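Local coordinates for putative poly(3-hydroxybutyrate) depolymerase LpqC (Bordetella parapertussis 12822, PDB 3D0K), which probably acts as a serine esterase of the alpha/beta-hydrolase fold, hydrolysing ester bonds such as those of poly(3-hydroxybutyrate), at residues A[114-117]-A[118-121]; A[121-124]-A[125-128]; A[280-283]-A[284-288]. All blocks are in the same frame, centred on the assembly; numbering follows the deposited sequence. Where two conformers were deposited one is given.

The three contacts are local ones, met in order along a single chain whose mixed eight-stranded sheet is layered with helices, as in alpha/beta hydrolases. Contact 1 (114-121) is the loop that leads into helix 122-133, and contact 2 (121-128) is the first part of that helix. Their centres lie about 10 Å apart, they share Tyr121, and a probable hydrogen bond from Arg126 NH2 to Asp117 O ties helix to loop. Contact 3 (280-288) ends helix 273-286 across the chain's centre from contact 1, about 31 Å away, and about 24 Å from contact 2, centre to centre. Contacts 1 and 2 bring helix 122-133 onto the sheet; contact 3 closes helix 273-286 elsewhere in the fold.

Contact 1: residues A[114-117]-A[118-121]; sequences RHVD and GWTY
Arg114 reaches across to Gly118, and both terminal nitrogens converge on a single carbonyl oxygen: NH1 lies 2.7 Å and NH2 2.6 Å from Gly118 O. The oxygen sits at the guanidinium edge, in its plane, while both nitrogens approach from one face of the carbonyl. A bend at chi3 (69°) brings the guanidinium round to this oxygen. Glycine, with no side chain, suits a place so close to the Arg114 guanidinium.

The indole of Trp119 makes the second link. Its NE1 donates to Arg114 O at 2.9 Å, from above the carbonyl plane. Val116 covers one indole face: its CA stands 3.7 Å from the centroid of the Trp119 five-membered ring in a CH-pi contact, and CG1 reaches Trp119 CZ2 at 3.8 Å.

Behind these, the backbone turns tightly, with Gly118 N bonded to His115 O at 2.8 Å. His115 ND1 accepts from Asp117 N in the imidazole plane, at 3.0 Å. Further out, Arg114 NH1 also bonds Arg105 O, and the Trp119 ring meets that of Phe186.

With two donors on one acceptor, the cation probably polarises the Gly118 carbonyl, and the bent pair of bonds should restrict rotation of the guanidinium.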
# COMPACT_ATOMS: atom_id res chain seq x y z
N ARG A 114 16.72 -11.98 0.80
CA ARG A 114 17.23 -11.01 -0.18
C ARG A 114 17.42 -9.66 0.55
O ARG A 114 16.74 -9.38 1.55
CB ARG A 114 16.23 -10.85 -1.33
CG ARG A 114 16.17 -12.08 -2.25
CD ARG A 114 15.11 -11.94 -3.37
NE ARG A 114 15.51 -10.93 -4.33
CZ ARG A 114 14.86 -9.79 -4.51
NH1 ARG A 114 13.77 -9.54 -3.80
NH2 ARG A 114 15.28 -8.89 -5.43
N HIS A 115 18.33 -8.81 0.07
CA HIS A 115 18.47 -7.50 0.67
C HIS A 115 17.19 -6.70 0.49
O HIS A 115 16.52 -6.81 -0.54
CB HIS A 115 19.67 -6.69 0.12
CG HIS A 115 19.96 -5.48 0.95
ND1 HIS A 115 19.16 -4.35 0.93
CD2 HIS A 115 20.91 -5.25 1.90
CE1 HIS A 115 19.62 -3.47 1.80
NE2 HIS A 115 20.68 -3.99 2.39
N VAL A 116 16.84 -5.90 1.49
CA VAL A 116 15.55 -5.19 1.46
C VAL A 116 15.41 -4.24 0.27
O VAL A 116 14.30 -3.93 -0.14
CB VAL A 116 15.20 -4.43 2.81
CG1 VAL A 116 14.88 -5.39 3.92
CG2 VAL A 116 16.32 -3.46 3.19
N ASP A 117 16.50 -3.76 -0.32
CA ASP A 117 16.24 -2.90 -1.47
C ASP A 117 15.93 -3.67 -2.73
O ASP A 117 15.55 -3.09 -3.74
CB ASP A 117 17.28 -1.81 -1.68
CG ASP A 117 18.62 -2.19 -1.26
OD1 ASP A 117 19.21 -3.13 -1.87
OD2 ASP A 117 19.09 -1.50 -0.31
N GLY A 118 15.99 -4.99 -2.64
CA GLY A 118 15.59 -5.85 -3.75
C GLY A 118 14.15 -6.32 -3.65
O GLY A 118 13.64 -7.00 -4.56
N TRP A 119 13.49 -6.02 -2.53
CA TRP A 119 12.11 -6.50 -2.34
C TRP A 119 11.17 -5.72 -3.25
O TRP A 119 11.48 -4.59 -3.66
CB TRP A 119 11.65 -6.40 -0.87
CG TRP A 119 12.45 -7.23 0.13
CD1 TRP A 119 13.63 -7.91 -0.09
CD2 TRP A 119 12.12 -7.43 1.49
NE1 TRP A 119 14.04 -8.52 1.07
CE2 TRP A 119 13.13 -8.26 2.05
CE3 TRP A 119 11.05 -7.02 2.31
CZ2 TRP A 119 13.10 -8.66 3.39
CZ3 TRP A 119 11.03 -7.42 3.65
CH2 TRP A 119 12.05 -8.23 4.17
N THR A 120 10.04 -6.34 -3.59
CA THR A 120 9.04 -5.71 -4.47
C THR A 120 8.65 -4.33 -3.89
O THR A 120 8.44 -3.36 -4.65
CB THR A 120 7.77 -6.59 -4.59
OG1 THR A 120 8.15 -7.96 -4.73
CG2 THR A 120 6.87 -6.14 -5.83
N TYR A 121 8.59 -4.22 -2.56
CA TYR A 121 8.17 -2.97 -1.89
C TYR A 121 9.05 -1.78 -2.27
O TYR A 121 8.56 -0.64 -2.30
CB TYR A 121 8.24 -3.10 -0.38
CG TYR A 121 7.53 -4.36 0.16
CD1 TYR A 121 6.32 -4.79 -0.40
CD2 TYR A 121 8.10 -5.10 1.21
CE1 TYR A 121 5.70 -5.96 0.07
CE2 TYR A 121 7.48 -6.26 1.71
CZ TYR A 121 6.28 -6.67 1.12
OH TYR A 121 5.66 -7.81 1.66

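Contact 2: residues A[121-124]-A[125-128]; sequences YALV and ARVL
Backbone bonds join Leu123 and Val124 to the next turn: Val127 N donates to Leu123 O and Leu128 N to Val124 O, each at 3.0 Å. The preceding bond, from Arg126 N to Ala122 O, is weak at 3.5 Å. Water enters at the opening turn, accepting from Ala125 N at 2.9 Å and donating to Tyr121 O at 2.8 Å, two atoms too far apart to bond directly.

Among apolar contacts, Val124 and Leu128 lie side by side and point the same way, CG1 of Val124 being 4.1 Å from CD1 of Leu128. Val124 CG1 is anti to the backbone N (chi1 175°), which carries that methyl toward the next turn. Both pack on strand 56-60, whereas Leu123 and Val127 meet Phe40 of strand 40-46; branched aliphatic residues fit these buried positions.

In the conformer described (a second was deposited), Arg126 runs extended back along the helix. Its CG passes 3.3 Å from Ala122 O and its NH1 3.7 Å from Ala122 CB, whose small methyl suits so close a place; NH2 donates to Asp117 O.

Aliphatic side chains on the sheet, with Ala125 and Arg126 partly exposed, are typical of helices flanking an alpha/beta-hydrolase core.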
# COMPACT_ATOMS: atom_id res chain seq x y z
N TYR A 121 8.59 -4.22 -2.56
CA TYR A 121 8.17 -2.97 -1.89
C TYR A 121 9.05 -1.78 -2.27
O TYR A 121 8.56 -0.64 -2.30
CB TYR A 121 8.24 -3.10 -0.38
CG TYR A 121 7.53 -4.36 0.16
CD1 TYR A 121 6.32 -4.79 -0.40
CD2 TYR A 121 8.10 -5.10 1.21
CE1 TYR A 121 5.70 -5.96 0.07
CE2 TYR A 121 7.48 -6.26 1.71
CZ TYR A 121 6.28 -6.67 1.12
OH TYR A 121 5.66 -7.81 1.66
N ALA A 122 10.34 -2.05 -2.45
CA ALA A 122 11.36 -1.00 -2.69
C ALA A 122 11.20 -0.28 -4.05
O ALA A 122 11.76 0.81 -4.28
CB ALA A 122 12.79 -1.61 -2.60
N LEU A 123 10.46 -0.92 -4.94
CA LEU A 123 10.15 -0.37 -6.26
C LEU A 123 9.30 0.89 -6.15
O LEU A 123 9.41 1.76 -7.02
CB LEU A 123 9.40 -1.43 -7.08
CG LEU A 123 10.28 -2.62 -7.49
CD1 LEU A 123 9.44 -3.64 -8.18
CD2 LEU A 123 11.40 -2.15 -8.43
N VAL A 124 8.45 1.00 -5.13
CA VAL A 124 7.61 2.24 -4.98
C VAL A 124 8.48 3.50 -4.91
O VAL A 124 8.33 4.41 -5.73
CB VAL A 124 6.62 2.15 -3.81
CG1 VAL A 124 5.84 3.52 -3.61
CG2 VAL A 124 5.67 1.01 -4.04
N ALA A 125 9.40 3.54 -3.96
CA ALA A 125 10.30 4.68 -3.87
C ALA A 125 11.11 4.96 -5.15
O ALA A 125 11.35 6.15 -5.51
CB ALA A 125 11.21 4.58 -2.64
N ARG A 126 11.53 3.91 -5.85
CA ARG A 126 12.32 4.10 -7.08
C ARG A 126 11.49 4.77 -8.17
O ARG A 126 11.96 5.70 -8.86
CB ARG A 126 12.88 2.77 -7.60
CG ARG A 126 13.76 2.05 -6.60
CD ARG A 126 14.46 0.87 -7.28
NE ARG A 126 15.58 0.38 -6.48
CZ ARG A 126 15.59 -0.79 -5.85
NH1 ARG A 126 14.54 -1.60 -5.91
NH2 ARG A 126 16.66 -1.15 -5.16
N VAL A 127 10.24 4.32 -8.30
CA VAL A 127 9.34 4.91 -9.27
C VAL A 127 9.13 6.37 -8.91
O VAL A 127 9.21 7.23 -9.80
CB VAL A 127 7.96 4.18 -9.33
CG1 VAL A 127 6.93 5.04 -10.11
CG2 VAL A 127 8.14 2.79 -9.96
N LEU A 128 8.92 6.65 -7.61
CA LEU A 128 8.76 8.07 -7.15
C LEU A 128 9.98 8.92 -7.52
O LEU A 128 9.85 10.07 -7.96
CB LEU A 128 8.45 8.17 -5.64
CG LEU A 128 7.06 7.61 -5.20
CD1 LEU A 128 6.95 7.44 -3.66
CD2 LEU A 128 5.92 8.47 -5.75
O HOH W 1 9.37 1.92 -1.57

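Contact 3: residues A[280-283]-A[284-288]; sequences CASL and WFDGR
Cys280 sets its sulfur almost exactly above the six-membered ring of Trp284, one turn further on: SG is 3.4 Å from the ring centroid and only 1° off the normal. This is a sulfur-aromatic contact made over the face. With SG anti to the backbone N (chi1 -170°), the thiol is swung out beside the carbonyl carbon to where it lies over the indole, and the short side chain of cysteine sets its polarisable sulfur directly over the ring face.

The backbone beneath is at first regular: Trp284 N donates to Cys280 O at 3.0 Å and Phe285 N to Ala281 O at 2.8 Å. It then widens into a pi-type turn at 284-286, where the bond from Asp286 N to Ser282 O is weak. Gly287, the first residue past the helix, has a positive phi (67°), a conformation that glycine adopts easily. Beyond it the chain folds back, so that Arg288 N reaches Ser282 O at 3.2 Å, in a nearly straight bond.

Ser282 closes the same turn from its side chain: OG donates to Arg288 O at 2.7 Å. A water donates to Ser282 OG and to Asp286 OD2, and accepts from Arg288 NH2 at 2.8 Å, linking three polar side chains. Asp286 has a stronger partner in Arg80, with which OD2 forms a salt bridge that probably favours the charged carboxylate.

The helix rests against the sheet through Cys280 and Trp284, which touch strands 142-147 and 168-172; Tyr143 meets the rings of both Trp284 and Phe285, while Ala281 and Asp286 face helix 75-81.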
# COMPACT_ATOMS: atom_id res chain seq x y z
N CYS A 280 -10.95 6.62 1.81
CA CYS A 280 -9.58 7.06 2.04
C CYS A 280 -9.29 8.46 1.48
O CYS A 280 -8.62 9.27 2.14
CB CYS A 280 -8.59 6.03 1.47
SG CYS A 280 -6.89 6.42 2.03
N ALA A 281 -9.79 8.72 0.27
CA ALA A 281 -9.68 10.01 -0.40
C ALA A 281 -10.41 11.06 0.40
O ALA A 281 -9.91 12.18 0.51
CB ALA A 281 -10.25 9.92 -1.77
N SER A 282 -11.58 10.70 0.93
CA SER A 282 -12.34 11.63 1.76
C SER A 282 -11.58 11.99 3.05
O SER A 282 -11.54 13.13 3.45
CB SER A 282 -13.72 11.03 2.13
OG SER A 282 -14.48 11.96 2.91
N LEU A 283 -10.98 10.99 3.70
CA LEU A 283 -10.29 11.22 4.94
C LEU A 283 -9.05 12.09 4.70
O LEU A 283 -8.79 13.02 5.48
CB LEU A 283 -9.90 9.87 5.57
CG LEU A 283 -11.03 9.12 6.23
CD1 LEU A 283 -10.57 7.64 6.41
CD2 LEU A 283 -11.49 9.83 7.56
N TRP A 284 -8.33 11.82 3.61
CA TRP A 284 -7.08 12.51 3.30
C TRP A 284 -7.31 13.89 2.72
O TRP A 284 -6.58 14.83 3.03
CB TRP A 284 -6.30 11.70 2.25
CG TRP A 284 -5.49 10.58 2.79
CD1 TRP A 284 -5.12 10.37 4.10
CD2 TRP A 284 -4.90 9.54 2.03
NE1 TRP A 284 -4.35 9.23 4.19
CE2 TRP A 284 -4.18 8.71 2.93
CE3 TRP A 284 -4.89 9.22 0.64
CZ2 TRP A 284 -3.42 7.60 2.49
CZ3 TRP A 284 -4.18 8.06 0.23
CH2 TRP A 284 -3.45 7.29 1.14
N PHE A 285 -8.27 14.01 1.84
CA PHE A 285 -8.38 15.26 1.10
C PHE A 285 -9.57 16.11 1.42
O PHE A 285 -9.53 17.31 1.20
CB PHE A 285 -8.24 15.03 -0.39
CG PHE A 285 -6.96 14.34 -0.74
CD1 PHE A 285 -5.73 14.98 -0.53
CD2 PHE A 285 -6.97 13.03 -1.17
CE1 PHE A 285 -4.53 14.33 -0.81
CE2 PHE A 285 -5.77 12.35 -1.46
CZ PHE A 285 -4.54 13.00 -1.28
N ASP A 286 -10.64 15.51 1.95
CA ASP A 286 -11.74 16.30 2.54
C ASP A 286 -11.66 16.43 4.06
O ASP A 286 -12.46 17.16 4.67
CB ASP A 286 -13.09 15.69 2.19
CG ASP A 286 -13.42 15.82 0.73
OD1 ASP A 286 -12.75 16.62 0.06
OD2 ASP A 286 -14.40 15.18 0.28
N GLY A 287 -10.75 15.69 4.68
CA GLY A 287 -10.56 15.73 6.12
C GLY A 287 -11.73 15.18 6.92
O GLY A 287 -11.99 15.62 8.02
N ARG A 288 -12.45 14.23 6.35
CA ARG A 288 -13.68 13.80 6.97
C ARG A 288 -14.04 12.39 6.55
O ARG A 288 -13.66 11.91 5.49
CB ARG A 288 -14.79 14.76 6.58
CG ARG A 288 -15.20 14.69 5.12
CD ARG A 288 -16.07 15.88 4.79
NE ARG A 288 -17.39 15.71 5.37
CZ ARG A 288 -18.38 15.07 4.78
NH1 ARG A 288 -19.55 14.95 5.40
NH2 ARG A 288 -18.23 14.54 3.57
O HOH W 2 -16.10 13.88 1.91